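Local coordinates for protein N-acetylmuramoyl-L-alanine amidase (PDB 7AGL) that probably cleaves the amide bond between N-acetylmuramic acid and L-alanine in mycobacterial peptidoglycan, using a zinc ion held in its active site, at residues 47-50 against 51-55; 91-94 against 95-99; 131-134 against 135-138. One frame throughout, in Å; residues are numbered along the deposited sequence.

Interaction 1: 47-50 against 51-55. With ZN (zinc ion), chain B.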
loop_
_atom_site.group_PDB
_atom_site.type_symbol
_atom_site.label_atom_id
_atom_site.label_comp_id
_atom_site.label_asym_id
_atom_site.label_seq_id
_atom_site.Cartn_x
_atom_site.Cartn_y
_atom_site.Cartn_z
ATOM N N GLY A 47 20.956 -3.532 -0.683
ATOM C CA GLY A 47 21.306 -4.928 -0.545
ATOM C C GLY A 47 20.665 -5.841 -1.574
ATOM O O GLY A 47 20.944 -7.043 -1.580
ATOM N N GLY A 48 19.814 -5.299 -2.447
ATOM C CA GLY A 48 19.175 -6.079 -3.498
ATOM C C GLY A 48 17.853 -6.712 -3.127
ATOM O O GLY A 48 17.359 -7.556 -3.878
ATOM N N TYR A 49 17.259 -6.324 -2.006
ATOM C CA TYR A 49 15.976 -6.857 -1.585
ATOM C C TYR A 49 14.890 -6.053 -2.287
ATOM O O TYR A 49 14.716 -4.857 -2.005
ATOM C CB TYR A 49 15.830 -6.779 -0.062
ATOM C CG TYR A 49 14.598 -7.465 0.481
ATOM C CD1 TYR A 49 14.346 -8.798 0.221
ATOM C CD2 TYR A 49 13.704 -6.780 1.288
ATOM C CE1 TYR A 49 13.214 -9.434 0.745
ATOM C CE2 TYR A 49 12.577 -7.398 1.798
ATOM C CZ TYR A 49 12.337 -8.716 1.522
ATOM O OH TYR A 49 11.217 -9.318 2.054
ATOM N N PRO A 50 14.161 -6.660 -3.220
ATOM C CA PRO A 50 13.285 -5.875 -4.089
ATOM C C PRO A 50 12.048 -5.399 -3.361
ATOM O O PRO A 50 11.512 -6.076 -2.479
ATOM C CB PRO A 50 12.904 -6.868 -5.201
ATOM C CG PRO A 50 13.937 -7.956 -5.121
ATOM C CD PRO A 50 14.243 -8.067 -3.660
ATOM N N GLU A 51 11.585 -4.214 -3.761
ATOM C CA GLU A 51 10.309 -3.735 -3.250
ATOM C C GLU A 51 9.214 -4.778 -3.419
ATOM O O GLU A 51 8.421 -5.017 -2.500
ATOM C CB GLU A 51 9.904 -2.443 -3.959
ATOM C CG GLU A 51 8.605 -1.910 -3.381
ATOM C CD GLU A 51 8.112 -0.667 -4.074
ATOM O OE1 GLU A 51 7.002 -0.252 -3.723
ATOM O OE2 GLU A 51 8.829 -0.087 -4.915
ATOM N N HIS A 52 9.147 -5.411 -4.591
ATOM C CA HIS A 52 8.043 -6.337 -4.828
ATOM C C HIS A 52 8.069 -7.520 -3.866
ATOM O O HIS A 52 7.012 -8.049 -3.506
ATOM C CB HIS A 52 8.037 -6.826 -6.285
ATOM C CG HIS A 52 9.245 -7.620 -6.700
ATOM N ND1 HIS A 52 9.353 -8.987 -6.506
ATOM C CD2 HIS A 52 10.350 -7.254 -7.395
ATOM C CE1 HIS A 52 10.483 -9.417 -7.045
ATOM N NE2 HIS A 52 11.111 -8.387 -7.584
ATOM N N THR A 53 9.253 -7.937 -3.420
ATOM C CA THR A 53 9.324 -9.033 -2.452
ATOM C C THR A 53 8.960 -8.555 -1.051
ATOM O O THR A 53 8.253 -9.251 -0.310
ATOM C CB THR A 53 10.727 -9.624 -2.466
ATOM O OG1 THR A 53 11.019 -10.056 -3.806
ATOM C CG2 THR A 53 10.815 -10.818 -1.527
ATOM N N PHE A 54 9.405 -7.351 -0.686
ATOM C CA PHE A 54 9.022 -6.795 0.605
ATOM C C PHE A 54 7.508 -6.653 0.718
ATOM O O PHE A 54 6.913 -7.005 1.751
ATOM C CB PHE A 54 9.690 -5.428 0.818
ATOM C CG PHE A 54 9.060 -4.639 1.940
ATOM C CD1 PHE A 54 9.330 -4.967 3.281
ATOM C CD2 PHE A 54 8.175 -3.583 1.666
ATOM C CE1 PHE A 54 8.738 -4.274 4.309
ATOM C CE2 PHE A 54 7.576 -2.890 2.701
ATOM C CZ PHE A 54 7.864 -3.215 4.020
ATOM N N THR A 55 6.863 -6.117 -0.325
ATOM C CA THR A 55 5.425 -5.870 -0.219
ATOM C C THR A 55 4.668 -7.195 -0.199
ATOM O O THR A 55 3.719 -7.367 0.572
ATOM C CB THR A 55 4.922 -4.966 -1.366
ATOM O OG1 THR A 55 5.073 -5.637 -2.631
ATOM C CG2 THR A 55 5.678 -3.622 -1.412
HETATM ZN ZN ZN B . 5.970 1.054 -5.034
HETATM O O HOH W 1 5.497 2.650 -6.538
HETATM O O HOH W 2 6.861 2.718 -3.959
#

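Interaction 2: 91-94 against 95-99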
loop_
_atom_site.group_PDB
_atom_site.type_symbol
_atom_site.label_atom_id
_atom_site.label_comp_id
_atom_site.label_asym_id
_atom_site.label_seq_id
_atom_site.Cartn_x
_atom_site.Cartn_y
_atom_site.Cartn_z
ATOM N N ALA A 91 -7.073 -2.162 -9.284
ATOM C CA ALA A 91 -8.196 -1.427 -8.706
ATOM C C ALA A 91 -9.519 -2.097 -9.059
ATOM O O ALA A 91 -10.436 -2.146 -8.228
ATOM C CB ALA A 91 -8.181 0.026 -9.183
ATOM N N GLU A 92 -9.635 -2.616 -10.285
ATOM C CA GLU A 92 -10.848 -3.332 -10.674
ATOM C C GLU A 92 -11.042 -4.567 -9.805
ATOM O O GLU A 92 -12.155 -4.843 -9.334
ATOM C CB GLU A 92 -10.797 -3.718 -12.159
ATOM C CG GLU A 92 -11.903 -4.716 -12.576
ATOM C CD GLU A 92 -11.791 -5.244 -14.020
ATOM O OE1 GLU A 92 -10.791 -4.972 -14.718
ATOM O OE2 GLU A 92 -12.734 -5.933 -14.461
ATOM N N ILE A 93 -9.965 -5.330 -9.586
ATOM C CA ILE A 93 -10.046 -6.518 -8.737
ATOM C C ILE A 93 -10.474 -6.125 -7.329
ATOM O O ILE A 93 -11.371 -6.737 -6.739
ATOM C CB ILE A 93 -8.701 -7.275 -8.727
ATOM C CG1 ILE A 93 -8.411 -7.939 -10.090
ATOM C CG2 ILE A 93 -8.684 -8.304 -7.596
ATOM C CD1 ILE A 93 -6.941 -8.283 -10.254
ATOM N N GLU A 94 -9.848 -5.078 -6.772
ATOM C CA GLU A 94 -10.238 -4.608 -5.443
ATOM C C GLU A 94 -11.718 -4.270 -5.394
ATOM O O GLU A 94 -12.437 -4.701 -4.482
ATOM C CB GLU A 94 -9.398 -3.389 -5.053
ATOM C CG GLU A 94 -7.941 -3.721 -4.826
ATOM C CD GLU A 94 -7.023 -2.514 -4.976
ATOM O OE1 GLU A 94 -7.526 -1.392 -5.230
ATOM O OE2 GLU A 94 -5.793 -2.694 -4.842
ATOM N N ASN A 95 -12.189 -3.480 -6.362
ATOM C CA ASN A 95 -13.578 -3.036 -6.338
ATOM C C ASN A 95 -14.542 -4.212 -6.456
ATOM O O ASN A 95 -15.639 -4.170 -5.886
ATOM C CB ASN A 95 -13.817 -2.018 -7.457
ATOM C CG ASN A 95 -13.125 -0.697 -7.190
ATOM O OD1 ASN A 95 -12.915 -0.309 -6.030
ATOM N ND2 ASN A 95 -12.754 0.005 -8.260
ATOM N N SER A 96 -14.136 -5.285 -7.144
ATOM C CA SER A 96 -15.027 -6.419 -7.376
ATOM C C SER A 96 -15.401 -7.158 -6.093
ATOM O O SER A 96 -16.381 -7.908 -6.092
ATOM C CB SER A 96 -14.389 -7.401 -8.371
ATOM O OG SER A 96 -13.406 -8.228 -7.756
ATOM N N TYR A 97 -14.673 -6.953 -5.001
ATOM C CA TYR A 97 -14.979 -7.631 -3.743
ATOM C C TYR A 97 -15.926 -6.840 -2.840
ATOM O O TYR A 97 -16.217 -7.298 -1.731
ATOM C CB TYR A 97 -13.687 -7.936 -2.980
ATOM C CG TYR A 97 -12.871 -9.061 -3.578
ATOM C CD1 TYR A 97 -13.243 -10.389 -3.376
ATOM C CD2 TYR A 97 -11.729 -8.804 -4.341
ATOM C CE1 TYR A 97 -12.513 -11.433 -3.924
ATOM C CE2 TYR A 97 -10.975 -9.847 -4.874
ATOM C CZ TYR A 97 -11.377 -11.160 -4.664
ATOM O OH TYR A 97 -10.648 -12.211 -5.196
ATOM N N ASN A 98 -16.430 -5.684 -3.292
ATOM C CA ASN A 98 -17.201 -4.783 -2.436
ATOM C C ASN A 98 -16.576 -4.629 -1.044
ATOM O O ASN A 98 -17.276 -4.750 -0.027
ATOM C CB ASN A 98 -18.644 -5.280 -2.321
ATOM C CG ASN A 98 -19.593 -4.199 -1.847
ATOM O OD1 ASN A 98 -19.286 -3.011 -1.929
ATOM N ND2 ASN A 98 -20.763 -4.607 -1.354
ATOM N N PRO A 99 -15.283 -4.331 -0.950
ATOM C CA PRO A 99 -14.622 -4.338 0.359
ATOM C C PRO A 99 -15.021 -3.161 1.239
ATOM O O PRO A 99 -15.402 -2.080 0.780
ATOM C CB PRO A 99 -13.137 -4.258 -0.004
ATOM C CG PRO A 99 -13.123 -3.473 -1.281
ATOM C CD PRO A 99 -14.355 -3.924 -2.025
HETATM O O HOH W 3 -9.903 -0.010 -5.553
#

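Interaction 3: 131-134 against 135-138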
loop_
_atom_site.group_PDB
_atom_site.type_symbol
_atom_site.label_atom_id
_atom_site.label_comp_id
_atom_site.label_asym_id
_atom_site.label_seq_id
_atom_site.Cartn_x
_atom_site.Cartn_y
_atom_site.Cartn_z
ATOM N N GLY A 131 -13.744 11.036 -0.340
ATOM C CA GLY A 131 -13.742 12.161 0.565
ATOM C C GLY A 131 -13.572 11.730 2.009
ATOM O O GLY A 131 -12.608 11.024 2.333
ATOM N N GLU A 132 -14.528 12.105 2.863
ATOM C CA GLU A 132 -14.409 11.843 4.299
ATOM C C GLU A 132 -14.126 10.380 4.649
ATOM O O GLU A 132 -13.275 10.143 5.526
ATOM C CB GLU A 132 -15.681 12.341 5.011
ATOM C CG GLU A 132 -15.625 12.294 6.537
ATOM C CD GLU A 132 -15.860 10.907 7.130
ATOM O OE1 GLU A 132 -16.494 10.051 6.463
ATOM O OE2 GLU A 132 -15.402 10.673 8.275
ATOM N N PRO A 133 -14.771 9.374 4.041
ATOM C CA PRO A 133 -14.448 7.989 4.423
ATOM C C PRO A 133 -12.997 7.639 4.204
ATOM O O PRO A 133 -12.436 6.841 4.965
ATOM C CB PRO A 133 -15.360 7.147 3.520
ATOM C CG PRO A 133 -16.522 8.055 3.236
ATOM C CD PRO A 133 -15.921 9.421 3.110
ATOM N N THR A 134 -12.377 8.203 3.167
ATOM C CA THR A 134 -11.004 7.872 2.818
ATOM C C THR A 134 -10.004 8.728 3.584
ATOM O O THR A 134 -8.977 8.216 4.050
ATOM C CB THR A 134 -10.826 8.018 1.305
ATOM O OG1 THR A 134 -11.585 6.983 0.659
ATOM C CG2 THR A 134 -9.347 7.894 0.895
ATOM N N LEU A 135 -10.296 10.020 3.740
ATOM C CA LEU A 135 -9.455 10.861 4.584
ATOM C C LEU A 135 -9.421 10.336 6.015
ATOM O O LEU A 135 -8.363 10.318 6.652
ATOM C CB LEU A 135 -9.958 12.308 4.551
ATOM C CG LEU A 135 -9.103 13.340 5.287
ATOM C CD1 LEU A 135 -7.663 13.281 4.766
ATOM C CD2 LEU A 135 -9.685 14.726 5.115
ATOM N N ARG A 136 -10.573 9.912 6.543
ATOM C CA ARG A 136 -10.581 9.322 7.882
ATOM C C ARG A 136 -9.728 8.055 7.935
ATOM O O ARG A 136 -8.996 7.838 8.908
ATOM C CB ARG A 136 -12.018 9.038 8.327
ATOM C CG ARG A 136 -12.143 8.226 9.624
ATOM C CD ARG A 136 -13.578 8.181 10.151
ATOM N NE ARG A 136 -14.576 8.202 9.082
ATOM C CZ ARG A 136 -15.216 7.131 8.614
ATOM N NH1 ARG A 136 -14.976 5.926 9.125
ATOM N NH2 ARG A 136 -16.107 7.267 7.631
ATOM N N PHE A 137 -9.802 7.210 6.896
ATOM C CA PHE A 137 -8.942 6.026 6.827
ATOM C C PHE A 137 -7.475 6.426 6.858
ATOM O O PHE A 137 -6.675 5.849 7.606
ATOM C CB PHE A 137 -9.267 5.220 5.559
ATOM C CG PHE A 137 -8.717 3.806 5.549
ATOM C CD1 PHE A 137 -8.183 3.222 6.696
ATOM C CD2 PHE A 137 -8.735 3.064 4.372
ATOM C CE1 PHE A 137 -7.686 1.913 6.663
ATOM C CE2 PHE A 137 -8.246 1.776 4.332
ATOM C CZ PHE A 137 -7.718 1.196 5.473
ATOM N N ALA A 138 -7.104 7.424 6.049
ATOM C CA ALA A 138 -5.707 7.851 5.976
ATOM C C ALA A 138 -5.205 8.359 7.329
ATOM O O ALA A 138 -4.122 7.975 7.780
ATOM C CB ALA A 138 -5.547 8.933 4.908
#

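Interaction 1: 47-50 against 51-55
Tyr49, Pro50 and the first turn of helix 51-68 pack together where a loop becomes a helix start, and the first helical residue, Glu51, is a ligand of the zinc in this amidase. Pro50 stands at the N-cap position, and its backbone O receives Phe54 N in a nearly straight bond (3.0 Å, 168°), with a weak one from Thr53 N beside it. Tyr49 shows how the loop leans on the new helix. Its CB leads off with CG anti to the backbone N (chi1 -173°), which carries the ring alongside the first turn. Farther out the two ortho carbons flanking the hydroxyl divide the work, each partner approaching obliquely: Tyr49 CE1 rests on the methyl CG2 of Thr53 at 3.6 Å, and Tyr49 CE2 on CB of Phe54, also at 3.6 Å. At the tip, Tyr49 OH lies 3.6 Å from Phe54 CA, so the phenol lies against the helix along its outer half. Met194 and Arg200, from the two helices 188-195 and 197-215, touch Phe54 as well. On another side of the turn Pro50 CB sits over one face of the His52 imidazole, 3.7 Å from its centroid, a CH-pi contact. Asp80 holds His52 and Thr53, OD1 bonding to His52 ND1 and OD2 to Thr53 OG1. Glu51 turns from all this: extended beyond CG, it sends its carboxylate to the metal, where Thr43 N steadies OE2 and Ala107 N reaches OE1. With His16, His106 and two waters completing the site, Glu51 OE1 binds zinc at 2.1 Å.

Interaction 2: 91-94 against 95-99
Asn95 meets Ala91 in the last turn of helix 87-96, a helix C-terminus that unwinds into the loop leading to strand 101-108. Asn95 N donates to Ala91 O at 2.9 Å, an ordinary helical bond, while its side-chain carboxamide serves the fold outside: OD1 accepts from Gln174 N and ND2 donates to Leu172 O. A water lies between this OD1 and Glu94 OE1, 2.8 Å from the latter, which also forms a salt bridge with Lys177. Next, Ser96 N bonds to Glu92 O, and its hydroxyl folds back on the helix. With chi1 at 79°, Ser96 OG sits between the backbone N and the carbonyl carbon, close enough to give its proton to Ile93 O at 2.7 Å. Tyr97 shortens the pattern, its N reaching Glu94 O three residues back (3.2 Å) from above the carbonyl plane; its ring runs alongside Ile93, Tyr97 CE2 being 3.9 Å from Ile93 CG2. At Asn98 the backbone leaves helical angles, phi turning positive (43°), although Asn98 N still bonds to Asn95 O. Pro99 then brings its ring back against the terminal turn, with Pro99 CD 3.2 Å from Glu94 O.

Interaction 3: 131-134 against 135-138
A salt bridge spanning one helical turn, from Glu132 to Arg136, marks the exposed side of the start of helix 132-147, the helix of the beta-alpha-beta unit that links strands 118-122 and 161-164. Arg136 grips the carboxylate side-on with two nitrogens, one to each oxygen. Arg136 NE donates to Glu132 OE2 at 2.7 Å, meeting that oxygen on its syn side but somewhat out of the carboxylate plane, whereas Arg136 NH2 points almost straight at Glu132 OE1 (3.0 Å, 175°), which accepts on its syn lone pair. The two flat groups lie nearly coplanar, 20° apart. Both chains must bend to manage this. Glu132 turns at chi2 (-79°), carrying its carboxylate forward along the helix toward Arg136, and Arg136, extended as far as CD, kinks at chi3 to come round to it. Pro133 CA approaches the guanidinium obliquely, 3.7 Å from Arg136 NH2. Alongside the ion pair the backbone settles into helical i to i+4 bonding. Gly131, at the N-cap, offers its O to both Thr134 N and Leu135 N, the latter at 2.9 Å, and Ala138 N follows to Thr134 O at the same length. Thr134 OG1 bonds to Val129 O, tying the first turn to the preceding loop. The inward side is apolar: Phe137 stacks on Tyr214 and, with Ala138, touches Val178 of the central sheet. The chemistry implies a bidentate ion pair that fixes the rotation of the guanidinium, while the negative carboxylate, near the positive end of the helix dipole, probably adds some favourable electrostatics to the helix start.

In the fold
The three contacts, in series along the chain, illustrate how helix ends take their chemistry from their surroundings. Interactions 1 and 3 are helix starts on opposite sides of the chain's centre, with centres about 29 Å apart; interaction 2 is a helix finish. All are partly buried, but interaction 1 lacks exposed touching residues, while 2 and 3 mix buried and exposed ones. In interaction 1 a loop tyrosine packs on the helix start whose buried carboxylate binds zinc, whereas the exposed carboxylate of interaction 3 serves a surface arginine. Interaction 2 relies mainly on backbone carbonyls. Interactions 2 and 3 hold different helices, yet both set side chains against the central mixed sheet.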